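Local coordinates for MdbA protein (Corynebacterium diphtheriae, PDB 5C00) that acts as a thiol-disulfide oxidoreductase essential for viability, pilus assembly, toxin production and virulence, probably by forming disulfide bonds in exported proteins, at residues A[53-56]-A[57-60]; A[67-70]-A[71-75]; A[114-117]-A[118-122]. All coordinates share one frame; numbering follows the deposited sequence.

How the interactions relate
The three contacts follow one another along the chain. Interactions 1 and 2 lie towards the two ends of helix 56-74, their centres about 20 Å apart, with about 9 Å between nearest atoms. That helix links the parallel strands 45-52 and 78-85 of the thioredoxin core. Interaction 3 lies on helix 113-125, in what is probably the helical insertion of DsbA-family proteins, and its centre is about 15 Å from each of the others. It touches both: Phe53 CE1 meets Arg120 O at 3.9 Å, and Met69 CE meets Trp117 CH2 at 3.5 Å. This helix thus packs against both the segment carrying the two cysteines and the far end of the core helix.

Interaction 1 (A[53-56]-A[57-60]); sequences FSCP and HCAE
Cys55 and Cys58 turn their thiols towards each other across the first turn of helix 56-74, with Cys55 SG 3.0 Å from Cys58 SG. This is too long for a disulfide and closer than ordinary van der Waals packing of sulfur, consistent with a pair of free thiols. The two reach this position by different rotations. In Cys55 the sulfur stands anti to its own nitrogen (chi1 172°), which carries SG forward to the start of the helix, 3.3 Å from Cys58 N. Cys58 takes the other course: its sulfur is anti to the carbonyl carbon (chi1 -71°) and reaches back to lie 3.4 Å from Cys55 CB. Two cysteines separated by Pro56 and His57, the first at the N-cap, match the CxxC pattern of thioredoxin-fold oxidoreductases, probably the redox centre; in relatives the pair shuttles between dithiol and disulfide. Ser185 touches both cysteines from the loop before strand 187-190, which probably corresponds to the cis-proline loop of relatives. Pro56 suits the first helical turn because its nitrogen has no hydrogen to offer and none is needed there; its ring touches Gln127 and Lys128 of helix 127-130. Cys55 O accepts a bond of 3.2 Å from Ala59 N and a weak one from Cys58 N, while the amide of Gln127 donates to it from helix 127-130. Ala59 is small enough to leave room for Gln127, which its methyl touches. One residue on, Glu60 N donates to Pro56 O at 3.0 Å, and the side chain of Glu60 runs back beside that same oxygen, its CG at 3.6 Å from Pro56 O.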
loop_
_atom_site.group_PDB
_atom_site.type_symbol
_atom_site.label_atom_id
_atom_site.label_comp_id
_atom_site.label_asym_id
_atom_site.label_seq_id
_atom_site.Cartn_x
_atom_site.Cartn_y
_atom_site.Cartn_z
ATOM N N PHE A 53 -2.182 6.793 -2.240
ATOM C CA PHE A 53 -1.138 6.808 -3.277
ATOM C C PHE A 53 -0.920 8.186 -3.960
ATOM O O PHE A 53 0.061 8.343 -4.690
ATOM C CB PHE A 53 -1.381 5.759 -4.306
ATOM C CG PHE A 53 -0.926 4.383 -3.887
ATOM C CD1 PHE A 53 0.431 4.045 -3.978
ATOM C CD2 PHE A 53 -1.832 3.431 -3.417
ATOM C CE1 PHE A 53 0.882 2.803 -3.610
ATOM C CE2 PHE A 53 -1.363 2.196 -3.025
ATOM C CZ PHE A 53 -0.032 1.866 -3.144
ATOM N N SER A 54 -1.769 9.182 -3.699
ATOM C CA SER A 54 -1.520 10.516 -4.233
ATOM C C SER A 54 -0.968 11.475 -3.175
ATOM O O SER A 54 -0.849 12.670 -3.434
ATOM C CB SER A 54 -2.784 11.109 -4.840
ATOM O OG SER A 54 -3.241 10.242 -5.863
ATOM N N CYS A 55 -0.666 10.961 -2.000
ATOM C CA CYS A 55 -0.241 11.784 -0.869
ATOM C C CYS A 55 1.290 11.947 -0.811
ATOM O O CYS A 55 2.005 10.983 -0.593
ATOM C CB CYS A 55 -0.789 11.122 0.380
ATOM S SG CYS A 55 -0.207 11.830 1.906
ATOM N N PRO A 56 1.793 13.177 -1.011
ATOM C CA PRO A 56 3.245 13.360 -1.058
ATOM C C PRO A 56 3.898 13.084 0.275
ATOM O O PRO A 56 5.000 12.562 0.318
ATOM C CB PRO A 56 3.455 14.838 -1.467
ATOM C CG PRO A 56 2.105 15.442 -1.551
ATOM C CD PRO A 56 1.050 14.366 -1.454
ATOM N N HIS A 57 3.220 13.400 1.373
ATOM C CA HIS A 57 3.826 13.165 2.665
ATOM C C HIS A 57 3.783 11.678 3.035
ATOM O O HIS A 57 4.582 11.238 3.820
ATOM C CB HIS A 57 3.252 14.080 3.755
ATOM C CG HIS A 57 3.643 15.519 3.590
ATOM N ND1 HIS A 57 2.831 16.567 3.975
ATOM C CD2 HIS A 57 4.753 16.079 3.052
ATOM C CE1 HIS A 57 3.424 17.713 3.682
ATOM N NE2 HIS A 57 4.593 17.445 3.117
ATOM N N CYS A 58 2.897 10.891 2.411
ATOM C CA CYS A 58 2.931 9.424 2.572
ATOM C C CYS A 58 4.158 8.861 1.893
ATOM O O CYS A 58 4.841 8.027 2.447
ATOM C CB CYS A 58 1.720 8.716 1.931
ATOM S SG CYS A 58 0.180 8.984 2.816
ATOM N N ALA A 59 4.493 9.393 0.722
ATOM C CA ALA A 59 5.734 8.980 0.055
ATOM C C ALA A 59 6.949 9.379 0.888
ATOM O O ALA A 59 7.884 8.610 1.077
ATOM C CB ALA A 59 5.794 9.587 -1.299
ATOM N N GLU A 60 6.916 10.583 1.437
ATOM C CA GLU A 60 8.048 11.050 2.230
ATOM C C GLU A 60 8.239 10.244 3.504
ATOM O O GLU A 60 9.369 9.883 3.825
ATOM C CB GLU A 60 7.916 12.518 2.618
ATOM C CG GLU A 60 8.234 13.458 1.503
ATOM C CD GLU A 60 7.877 14.878 1.877
ATOM O OE1 GLU A 60 8.237 15.296 3.008
ATOM O OE2 GLU A 60 7.211 15.549 1.051
#

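Interaction 2 (A[67-70]-A[71-75]); sequences GPMT and KAIEN
Met69 and Ile73 lie one helical turn apart, and their different first torsions bring the two chains together. Met69, a selenomethionine in this crystal, has CG anti to the backbone nitrogen (chi1 -180°) and stays extended until it bends at the selenium, whereas Ile73 holds CG1 beside its own nitrogen (chi1 -63°) and reaches back. The two side chains run side by side in the same direction, with Met69 CG 3.7 Å from Ile73 CD1. Ile73 CG1 also presses on the backbone, at 3.2 Å from Met69 O. The flexible, unbranched selenomethionine and the beta-branched isoleucine both suit a buried face, and both rest on Val80 of strand 78-85 within the beta-alpha-beta unit formed by strand 45-52, helix 56-74 and strand 78-85. Ala72 is small enough to let helix 202-207 approach through Val203 and Thr207. Gly67, with no CB, leaves space for the ring of Pro68, whose nitrogen lacks a hydrogen for the preceding turn; the helix kinks here. Beyond the kink the regular pattern holds, the shortest bond being Glu74 N to Thr70 O at 2.8 Å. In the conformer described, one of two modelled, Thr70 turns OG1 back to Asp66 O and presents its methyl to Glu74, with CG2 3.7 Å from Glu74 OE2. Lys71 curls twice along its chain to pass the same methyl, CE lying 3.9 Å from Thr70 CG2. Its NZ then forms a salt bridge with Glu74 OE1 at 3.1 Å, on the syn side and 17° out of the carboxylate plane. Glu74 OE2 is meanwhile taken by Ser23 N. A donor on each oxygen of the carboxylate should limit its rotation, and the nearby ammonium probably favours its charged form.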
loop_
_atom_site.group_PDB
_atom_site.type_symbol
_atom_site.label_atom_id
_atom_site.label_comp_id
_atom_site.label_asym_id
_atom_site.label_seq_id
_atom_site.Cartn_x
_atom_site.Cartn_y
_atom_site.Cartn_z
ATOM N N GLY A 67 11.922 0.940 5.440
ATOM C CA GLY A 67 13.021 0.055 5.753
ATOM C C GLY A 67 12.924 -0.549 7.139
ATOM O O GLY A 67 12.890 -1.772 7.276
ATOM N N PRO A 68 12.878 0.286 8.174
ATOM C CA PRO A 68 12.728 -0.262 9.512
ATOM C C PRO A 68 11.442 -1.027 9.694
ATOM O O PRO A 68 11.453 -2.059 10.393
ATOM C CB PRO A 68 12.733 0.960 10.430
ATOM C CG PRO A 68 13.181 2.093 9.609
ATOM C CD PRO A 68 13.141 1.726 8.175
HETATM N N MSE A 69 10.359 -0.579 9.055
HETATM C CA MSE A 69 9.072 -1.295 9.150
HETATM C C MSE A 69 9.251 -2.695 8.627
HETATM O O MSE A 69 8.778 -3.630 9.257
HETATM C CB MSE A 69 7.957 -0.574 8.381
HETATM C CG MSE A 69 6.612 -1.312 8.476
HETATM SE SE MSE A 69 5.257 -0.409 7.389
HETATM C CE MSE A 69 5.942 -1.069 5.706
ATOM N N THR A 70 9.865 -2.857 7.454
ATOM C CA THR A 70 10.106 -4.183 6.873
ATOM C C THR A 70 10.862 -5.088 7.860
ATOM O O THR A 70 10.518 -6.222 8.062
ATOM C CB THR A 70 10.905 -4.064 5.555
ATOM O OG1 THR A 70 10.232 -3.178 4.662
ATOM C CG2 THR A 70 11.076 -5.403 4.894
ATOM N N LYS A 71 11.910 -4.553 8.472
ATOM C CA LYS A 71 12.688 -5.351 9.431
ATOM C C LYS A 71 11.876 -5.803 10.622
ATOM O O LYS A 71 11.994 -6.933 11.073
ATOM C CB LYS A 71 13.939 -4.614 9.911
ATOM C CG LYS A 71 14.899 -4.232 8.795
ATOM C CD LYS A 71 15.294 -5.406 7.889
ATOM C CE LYS A 71 14.681 -5.341 6.494
ATOM N NZ LYS A 71 15.207 -6.315 5.472
ATOM N N ALA A 72 11.031 -4.926 11.122
ATOM C CA ALA A 72 10.223 -5.221 12.286
ATOM C C ALA A 72 9.148 -6.244 11.967
ATOM O O ALA A 72 8.809 -7.088 12.800
ATOM C CB ALA A 72 9.599 -3.926 12.822
ATOM N N ILE A 73 8.604 -6.146 10.762
ATOM C CA ILE A 73 7.668 -7.131 10.254
ATOM C C ILE A 73 8.415 -8.448 10.103
ATOM O O ILE A 73 7.948 -9.458 10.584
ATOM C CB ILE A 73 7.030 -6.746 8.896
ATOM C CG1 ILE A 73 6.179 -5.474 8.991
ATOM C CG2 ILE A 73 6.168 -7.868 8.392
ATOM C CD1 ILE A 73 5.860 -4.876 7.625
ATOM N N GLU A 74 9.576 -8.458 9.458
ATOM C CA GLU A 74 10.259 -9.751 9.230
ATOM C C GLU A 74 10.667 -10.413 10.555
ATOM O O GLU A 74 10.656 -11.633 10.651
ATOM C CB GLU A 74 11.457 -9.582 8.280
ATOM C CG GLU A 74 11.045 -9.299 6.868
ATOM C CD GLU A 74 12.190 -8.861 5.962
ATOM O OE1 GLU A 74 13.159 -8.326 6.504
ATOM O OE2 GLU A 74 12.081 -8.990 4.705
ATOM N N ASN A 75 10.969 -9.603 11.582
ATOM C CA ASN A 75 11.254 -10.067 12.953
ATOM C C ASN A 75 10.079 -10.594 13.744
ATOM O O ASN A 75 10.246 -11.176 14.829
ATOM C CB ASN A 75 11.763 -8.909 13.791
ATOM C CG ASN A 75 13.160 -8.545 13.458
ATOM O OD1 ASN A 75 13.823 -9.261 12.715
ATOM N ND2 ASN A 75 13.630 -7.427 14.008
#

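Interaction 3 (A[114-117]-A[118-122]); sequences ETYW and NYRAL
Glu114 opens a turn of helix 113-125, which, as in other DsbA-family proteins, probably belongs to a helical insertion in the thioredoxin fold, and its carbonyl serves Asn118 twice. Asn118 N and Asn118 ND2 reach Glu114 O from opposite faces of the carbonyl plane, the side-chain bond being 2.8 Å. Asparagine suits this place because its amide can bend back on the helix while OD1 accepts from Glu20 N. Thr115 follows, its carbonyl taking Tyr119 N at 2.8 Å; its hydroxyl turns to Asp112. Tyr116 has CG anti to the backbone nitrogen (chi1 172°), which sends the phenol outward and somewhat towards the next turn, OH coming 3.8 Å from Arg120 CD. Trp117 packs on Asp66, Met69 and Thr70 of helix 56-74, its NE1 hydrogen-bonded to Glu20 OE1. Arg120 stretches out beside it, NH1 being 3.6 Å from Trp117 CZ3, with the guanidinium and indole planes 23° apart. This buried guanidinium forms salt bridges with Glu51 and Asp66, which probably offset its charge. One water joins the two residues: lying over the centre of the Trp117 ring, it accepts from Arg120 NH1 at 2.6 Å and donates to Trp117 O at 2.9 Å.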
loop_
_atom_site.group_PDB
_atom_site.type_symbol
_atom_site.label_atom_id
_atom_site.label_comp_id
_atom_site.label_asym_id
_atom_site.label_seq_id
_atom_site.Cartn_x
_atom_site.Cartn_y
_atom_site.Cartn_z
ATOM N N GLU A 114 6.277 -10.229 -2.690
ATOM C CA GLU A 114 7.487 -9.523 -3.101
ATOM C C GLU A 114 7.183 -8.533 -4.263
ATOM O O GLU A 114 7.672 -7.408 -4.280
ATOM C CB GLU A 114 8.596 -10.487 -3.442
ATOM C CG GLU A 114 9.954 -9.807 -3.397
ATOM C CD GLU A 114 11.091 -10.815 -3.397
ATOM O OE1 GLU A 114 11.648 -10.995 -4.501
ATOM O OE2 GLU A 114 11.388 -11.413 -2.319
ATOM N N THR A 115 6.316 -8.921 -5.184
ATOM C CA THR A 115 5.843 -7.997 -6.223
ATOM C C THR A 115 5.038 -6.831 -5.629
ATOM O O THR A 115 5.293 -5.656 -5.912
ATOM C CB THR A 115 5.010 -8.792 -7.268
ATOM O OG1 THR A 115 5.881 -9.751 -7.873
ATOM C CG2 THR A 115 4.514 -7.897 -8.347
ATOM N N TYR A 116 4.100 -7.161 -4.735
ATOM C CA TYR A 116 3.297 -6.154 -4.063
ATOM C C TYR A 116 4.177 -5.123 -3.382
ATOM O O TYR A 116 4.038 -3.903 -3.587
ATOM C CB TYR A 116 2.370 -6.766 -3.041
ATOM C CG TYR A 116 1.703 -5.697 -2.235
ATOM C CD1 TYR A 116 0.688 -4.910 -2.785
ATOM C CD2 TYR A 116 2.153 -5.374 -0.975
ATOM C CE1 TYR A 116 0.131 -3.871 -2.074
ATOM C CE2 TYR A 116 1.617 -4.319 -0.278
ATOM C CZ TYR A 116 0.611 -3.578 -0.855
ATOM O OH TYR A 116 0.063 -2.568 -0.148
ATOM N N TRP A 117 5.104 -5.604 -2.580
ATOM C CA TRP A 117 5.940 -4.653 -1.849
ATOM C C TRP A 117 6.706 -3.689 -2.774
ATOM O O TRP A 117 6.767 -2.467 -2.559
ATOM C CB TRP A 117 6.911 -5.435 -0.987
ATOM C CG TRP A 117 7.840 -4.557 -0.336
ATOM C CD1 TRP A 117 9.111 -4.354 -0.669
ATOM C CD2 TRP A 117 7.549 -3.691 0.747
ATOM N NE1 TRP A 117 9.671 -3.408 0.154
ATOM C CE2 TRP A 117 8.734 -3.002 1.045
ATOM C CE3 TRP A 117 6.400 -3.445 1.521
ATOM C CZ2 TRP A 117 8.811 -2.063 2.061
ATOM C CZ3 TRP A 117 6.481 -2.504 2.547
ATOM C CH2 TRP A 117 7.684 -1.842 2.803
ATOM N N ASN A 118 7.323 -4.258 -3.804
ATOM C CA ASN A 118 8.083 -3.427 -4.728
ATOM C C ASN A 118 7.216 -2.519 -5.583
ATOM O O ASN A 118 7.635 -1.419 -5.930
ATOM C CB ASN A 118 8.970 -4.313 -5.588
ATOM C CG ASN A 118 10.177 -4.814 -4.805
ATOM O OD1 ASN A 118 11.108 -4.051 -4.530
ATOM N ND2 ASN A 118 10.113 -6.060 -4.359
ATOM N N TYR A 119 6.006 -2.974 -5.891
ATOM C CA TYR A 119 5.049 -2.195 -6.655
ATOM C C TYR A 119 4.567 -1.013 -5.855
ATOM O O TYR A 119 4.601 0.117 -6.329
ATOM C CB TYR A 119 3.891 -3.064 -7.064
ATOM C CG TYR A 119 2.956 -2.454 -8.048
ATOM C CD1 TYR A 119 3.381 -2.092 -9.300
ATOM C CD2 TYR A 119 1.649 -2.266 -7.749
ATOM C CE1 TYR A 119 2.522 -1.567 -10.246
ATOM C CE2 TYR A 119 0.777 -1.720 -8.696
ATOM C CZ TYR A 119 1.201 -1.413 -9.947
ATOM O OH TYR A 119 0.303 -0.912 -10.893
ATOM N N ARG A 120 4.214 -1.225 -4.592
ATOM C CA ARG A 120 3.847 -0.119 -3.684
ATOM C C ARG A 120 4.966 0.919 -3.602
ATOM O O ARG A 120 4.693 2.137 -3.690
ATOM C CB ARG A 120 3.533 -0.667 -2.270
ATOM C CG ARG A 120 3.447 0.410 -1.182
ATOM C CD ARG A 120 3.071 -0.196 0.170
ATOM N NE ARG A 120 3.102 0.831 1.220
ATOM C CZ ARG A 120 4.213 1.240 1.854
ATOM N NH1 ARG A 120 5.387 0.735 1.538
ATOM N NH2 ARG A 120 4.165 2.201 2.797
ATOM N N ALA A 121 6.188 0.434 -3.381
ATOM C CA ALA A 121 7.334 1.336 -3.226
ATOM C C ALA A 121 7.472 2.208 -4.493
ATOM O O ALA A 121 7.724 3.410 -4.392
ATOM C CB ALA A 121 8.615 0.566 -2.966
ATOM N N LEU A 122 7.380 1.605 -5.659
ATOM C CA LEU A 122 7.505 2.339 -6.908
ATOM C C LEU A 122 6.410 3.399 -7.110
ATOM O O LEU A 122 6.698 4.567 -7.427
ATOM C CB LEU A 122 7.543 1.359 -8.092
ATOM C CG LEU A 122 7.722 1.971 -9.487
ATOM C CD1 LEU A 122 8.797 3.003 -9.495
ATOM C CD2 LEU A 122 8.058 0.853 -10.486
HETATM O O HOH W 1 6.686 -0.599 -0.315
#